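Local structure of Thiol:disulfide interchange protein DsbA (Pseudomonas aeruginosa, 4ZL8) at residues F78-L81 against I82-V86; F132-K135 against G136-K140. The protein probably introduces disulfide bonds into other periplasmic proteins by handing over its own redox-active disulfide, as a member of the DsbA branch of the thioredoxin family. The protein carries 1 engineered substitution. All coordinates share one frame; numbering follows the deposited sequence.

Contact 1: residues F78-L81 against I82-V86; sequences FLTL and ISMGV. Engineered in segment 82-86: Ile82 (natural residue Glu).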
loop_
_atom_site.group_PDB
_atom_site.type_symbol
_atom_site.label_atom_id
_atom_site.label_comp_id
_atom_site.label_asym_id
_atom_site.label_seq_id
_atom_site.Cartn_x
_atom_site.Cartn_y
_atom_site.Cartn_z
ATOM N N PHE A 78 9.910 -2.262 -0.829
ATOM C CA PHE A 78 9.030 -1.140 -0.491
ATOM C C PHE A 78 9.333 -0.606 0.901
ATOM O O PHE A 78 9.515 0.593 1.106
ATOM C CB PHE A 78 7.565 -1.566 -0.557
ATOM C CG PHE A 78 6.607 -0.522 -0.048
ATOM C CD1 PHE A 78 6.198 0.518 -0.858
ATOM C CD2 PHE A 78 6.124 -0.582 1.235
ATOM C CE1 PHE A 78 5.331 1.482 -0.392
ATOM C CE2 PHE A 78 5.251 0.379 1.698
ATOM C CZ PHE A 78 4.855 1.409 0.868
ATOM N N LEU A 79 9.377 -1.507 1.879
ATOM C CA LEU A 79 9.575 -1.084 3.258
ATOM C C LEU A 79 10.957 -0.481 3.486
ATOM O O LEU A 79 11.112 0.442 4.271
ATOM C CB LEU A 79 9.329 -2.237 4.234
ATOM C CG LEU A 79 7.897 -2.724 4.274
ATOM C CD1 LEU A 79 7.783 -4.035 5.047
ATOM C CD2 LEU A 79 6.967 -1.693 4.863
ATOM N N THR A 80 11.949 -0.979 2.756
ATOM C CA THR A 80 13.300 -0.434 2.812
ATOM C C THR A 80 13.299 1.002 2.300
ATOM O O THR A 80 13.885 1.897 2.917
ATOM C CB THR A 80 14.290 -1.303 2.016
ATOM O OG1 THR A 80 14.383 -2.587 2.650
ATOM C CG2 THR A 80 15.663 -0.687 1.986
ATOM N N LEU A 81 12.627 1.224 1.177
ATOM C CA LEU A 81 12.561 2.557 0.594
ATOM C C LEU A 81 11.805 3.528 1.500
ATOM O O LEU A 81 12.187 4.690 1.634
ATOM C CB LEU A 81 11.917 2.494 -0.792
ATOM C CG LEU A 81 12.683 1.706 -1.844
ATOM C CD1 LEU A 81 11.835 1.491 -3.076
ATOM C CD2 LEU A 81 13.978 2.386 -2.175
ATOM N N ILE A 82 10.714 3.065 2.111
ATOM C CA ILE A 82 10.028 3.872 3.125
ATOM C C ILE A 82 10.963 4.265 4.272
ATOM O O ILE A 82 11.039 5.431 4.656
ATOM C CB ILE A 82 8.799 3.124 3.690
ATOM C CG1 ILE A 82 7.702 3.017 2.635
ATOM C CG2 ILE A 82 8.272 3.818 4.933
ATOM C CD1 ILE A 82 7.058 4.319 2.269
ATOM N N SER A 83 11.714 3.307 4.803
ATOM C CA SER A 83 12.635 3.587 5.898
ATOM C C SER A 83 13.672 4.624 5.495
ATOM O O SER A 83 14.046 5.510 6.292
ATOM C CB SER A 83 13.346 2.291 6.304
ATOM O OG SER A 83 14.409 2.521 7.215
ATOM N N MET A 84 14.141 4.533 4.263
ATOM C CA MET A 84 15.132 5.475 3.749
ATOM C C MET A 84 14.549 6.845 3.415
ATOM O O MET A 84 15.302 7.780 3.159
ATOM C CB MET A 84 15.797 4.923 2.501
ATOM C CG MET A 84 16.712 3.765 2.769
ATOM S SD MET A 84 17.484 3.122 1.284
ATOM C CE MET A 84 18.689 4.398 0.925
ATOM N N GLY A 85 13.223 6.954 3.403
ATOM C CA GLY A 85 12.556 8.214 3.130
ATOM C C GLY A 85 12.491 8.558 1.652
ATOM O O GLY A 85 12.282 9.726 1.322
ATOM N N VAL A 86 12.657 7.563 0.780
ATOM C CA VAL A 86 12.749 7.806 -0.659
ATOM C C VAL A 86 11.686 7.091 -1.497
ATOM O O VAL A 86 11.705 7.204 -2.724
ATOM C CB VAL A 86 14.131 7.398 -1.214
ATOM C CG1 VAL A 86 15.228 8.160 -0.491
ATOM C CG2 VAL A 86 14.334 5.900 -1.102
#
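A Schellman motif closes helix 70-84 here, with Leu81 and Val86 meeting across it. Leu81 O receives Val86 N at 3.0 Å, and inside that bond Gly85 N reaches back to Ile82 O at 2.9 Å; Gly85, with its phi of 79°, turns the chain out of the helix. The motif's usual apolar contact is present as well: Leu81 CD2 lies 3.7 Å from Val86 CG2, the two side chains meeting at about a right angle. Val86 then occupies the N-cap position, directly ahead of helix 87-99, and Leu81 also leans on Val90 of that helix. Ile82, one turn after Phe78 and an engineered residue replacing glutamate, lays CG1 over one face of the Phe78 ring in a CH-pi contact, 3.9 Å from the centroid and displaced toward the rim. Phe78 chi1 of 172° places CG beside the carbonyl carbon and turns a ring face to Ile82 CG1; the same ring packs edge-to-face with Phe33. Regular helical bonds run beside these contacts, such as Ile82 N to Phe78 O at 2.9 Å. At the helix end the apolar contact of Leu81 and Val86 thus backs up the backbone bond between them, in which Leu81 O takes an amide from beyond the glycine.

Contact 2: residues F132-K135 against G136-K140; sequences FAIK and GQMEK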
loop_
_atom_site.group_PDB
_atom_site.type_symbol
_atom_site.label_atom_id
_atom_site.label_comp_id
_atom_site.label_asym_id
_atom_site.label_seq_id
_atom_site.Cartn_x
_atom_site.Cartn_y
_atom_site.Cartn_z
ATOM N N PHE A 132 17.644 -5.450 11.095
ATOM C CA PHE A 132 16.677 -6.004 12.020
ATOM C C PHE A 132 15.400 -5.164 12.053
ATOM O O PHE A 132 14.298 -5.681 12.272
ATOM C CB PHE A 132 17.285 -6.203 13.416
ATOM C CG PHE A 132 17.712 -4.918 14.113
ATOM C CD1 PHE A 132 16.781 -4.093 14.720
ATOM C CD2 PHE A 132 19.053 -4.556 14.172
ATOM C CE1 PHE A 132 17.166 -2.937 15.369
ATOM C CE2 PHE A 132 19.433 -3.398 14.828
ATOM C CZ PHE A 132 18.492 -2.597 15.405
ATOM N N ALA A 133 15.516 -3.863 11.827
ATOM C CA ALA A 133 14.336 -3.028 11.875
ATOM C C ALA A 133 13.356 -3.422 10.779
ATOM O O ALA A 133 12.139 -3.448 10.974
ATOM C CB ALA A 133 14.709 -1.536 11.795
ATOM N N ILE A 134 13.891 -3.719 9.597
ATOM C CA ILE A 134 13.060 -4.124 8.470
ATOM C C ILE A 134 12.426 -5.500 8.740
ATOM O O ILE A 134 11.295 -5.734 8.352
ATOM C CB ILE A 134 13.836 -4.037 7.144
ATOM C CG1 ILE A 134 13.984 -2.556 6.732
ATOM C CG2 ILE A 134 13.142 -4.851 6.053
ATOM C CD1 ILE A 134 12.694 -1.847 6.356
ATOM N N LYS A 135 13.104 -6.385 9.454
ATOM C CA LYS A 135 12.471 -7.640 9.856
ATOM C C LYS A 135 11.201 -7.371 10.656
ATOM O O LYS A 135 10.168 -8.027 10.452
ATOM C CB LYS A 135 13.450 -8.538 10.604
ATOM C CG LYS A 135 14.442 -9.178 9.647
ATOM C CD LYS A 135 15.429 -10.085 10.325
ATOM C CE LYS A 135 16.291 -10.776 9.283
ATOM N NZ LYS A 135 16.772 -9.847 8.215
ATOM N N GLY A 136 11.260 -6.394 11.553
ATOM C CA GLY A 136 10.101 -5.993 12.330
ATOM C C GLY A 136 8.999 -5.384 11.489
ATOM O O GLY A 136 7.825 -5.701 11.676
ATOM N N GLN A 137 9.356 -4.515 10.553
ATOM C CA GLN A 137 8.364 -3.921 9.680
ATOM C C GLN A 137 7.673 -4.975 8.820
ATOM O O GLN A 137 6.472 -4.883 8.572
ATOM C CB GLN A 137 8.968 -2.806 8.815
ATOM C CG GLN A 137 9.470 -1.618 9.635
ATOM C CD GLN A 137 8.347 -0.944 10.378
ATOM O OE1 GLN A 137 7.294 -0.671 9.808
ATOM N NE2 GLN A 137 8.561 -0.683 11.662
ATOM N N MET A 138 8.432 -5.948 8.322
ATOM C CA MET A 138 7.871 -7.032 7.525
ATOM C C MET A 138 6.846 -7.790 8.363
ATOM O O MET A 138 5.739 -8.098 7.906
ATOM C CB MET A 138 8.986 -7.976 7.037
ATOM C CG MET A 138 9.849 -7.350 5.971
ATOM S SD MET A 138 9.068 -7.362 4.358
ATOM C CE MET A 138 9.219 -9.099 3.936
ATOM N N GLU A 139 7.197 -8.117 9.599
ATOM C CA GLU A 139 6.276 -8.868 10.442
ATOM C C GLU A 139 4.995 -8.072 10.697
ATOM O O GLU A 139 3.881 -8.604 10.699
ATOM C CB GLU A 139 6.947 -9.276 11.766
ATOM C CG GLU A 139 6.040 -10.046 12.725
ATOM C CD GLU A 139 5.754 -11.463 12.295
ATOM O OE1 GLU A 139 6.255 -11.882 11.231
ATOM O OE2 GLU A 139 5.044 -12.162 13.040
ATOM N N LYS A 140 5.157 -6.778 10.962
ATOM C CA LYS A 140 3.987 -5.941 11.200
ATOM C C LYS A 140 3.084 -5.881 9.987
ATOM O O LYS A 140 1.863 -5.951 10.125
ATOM C CB LYS A 140 4.430 -4.547 11.616
ATOM C CG LYS A 140 4.943 -4.544 13.041
ATOM C CD LYS A 140 5.436 -3.178 13.513
ATOM C CE LYS A 140 5.913 -3.213 14.966
ATOM N NZ LYS A 140 6.568 -1.921 15.359
#
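The flat carbonyl group of Ala133 meets its donor within its own plane, Gln137 N coming to Ala133 O at 3.0 Å. Three more backbone bonds run alongside: Glu139 N lies 3.1 Å from Lys135 O. Gly136 N reaches Phe132 O over a longer 3.2 Å, and Met138 N sits 2.9 Å from Ile134 O. The side chains that meet are Ile134 and Met138. Ile134 CG2 faces Met138 CG at 4.1 Å, a loose apolar touch one turn apart. Met138 carries CG beside its own nitrogen (chi1 -71°), pointing back along the helix, and this brings CG to 3.2 Å from Ile134 O; two further bends then turn the thioether away from the preceding turn. Both residues pack on Gln76 and Leu79 of helix 70-84. Gln137 uses the same first rotamer, and its CG lies 3.5 Å from Ala133 O before the amide leads off. Ile134 N is hydrogen-bonded to Ser131 OG, just ahead of the helix. The arrangement is that of the opening turns of an alpha-helix, helix 132-148, in which the amides of Gly136 to Glu139 answer the carbonyls of Phe132 to Lys135 and the apolar pair faces a neighbouring helix.

Overall arrangement
Both contacts are local, each centred on a single helix, and the two helices pack on one another, with the contact centres about 12 Å apart. Contact 1 is partly buried and covers the end of helix 70-84, whereas contact 2 is a surface contact in the first turns of helix 132-148. They join mainly through Leu79, with Thr80 also against Ile134: Leu79 CD1 lies 3.6 Å from Met138 SD, and Ile134 CD1 comes to 3.5 Å from Leu79 O. Where one helix stops, a Schellman motif is combined with an aliphatic pair, and an engineered residue adds a ring contact; where the other begins, regular backbone bonding dominates, with one apolar pair set against the neighbouring helix.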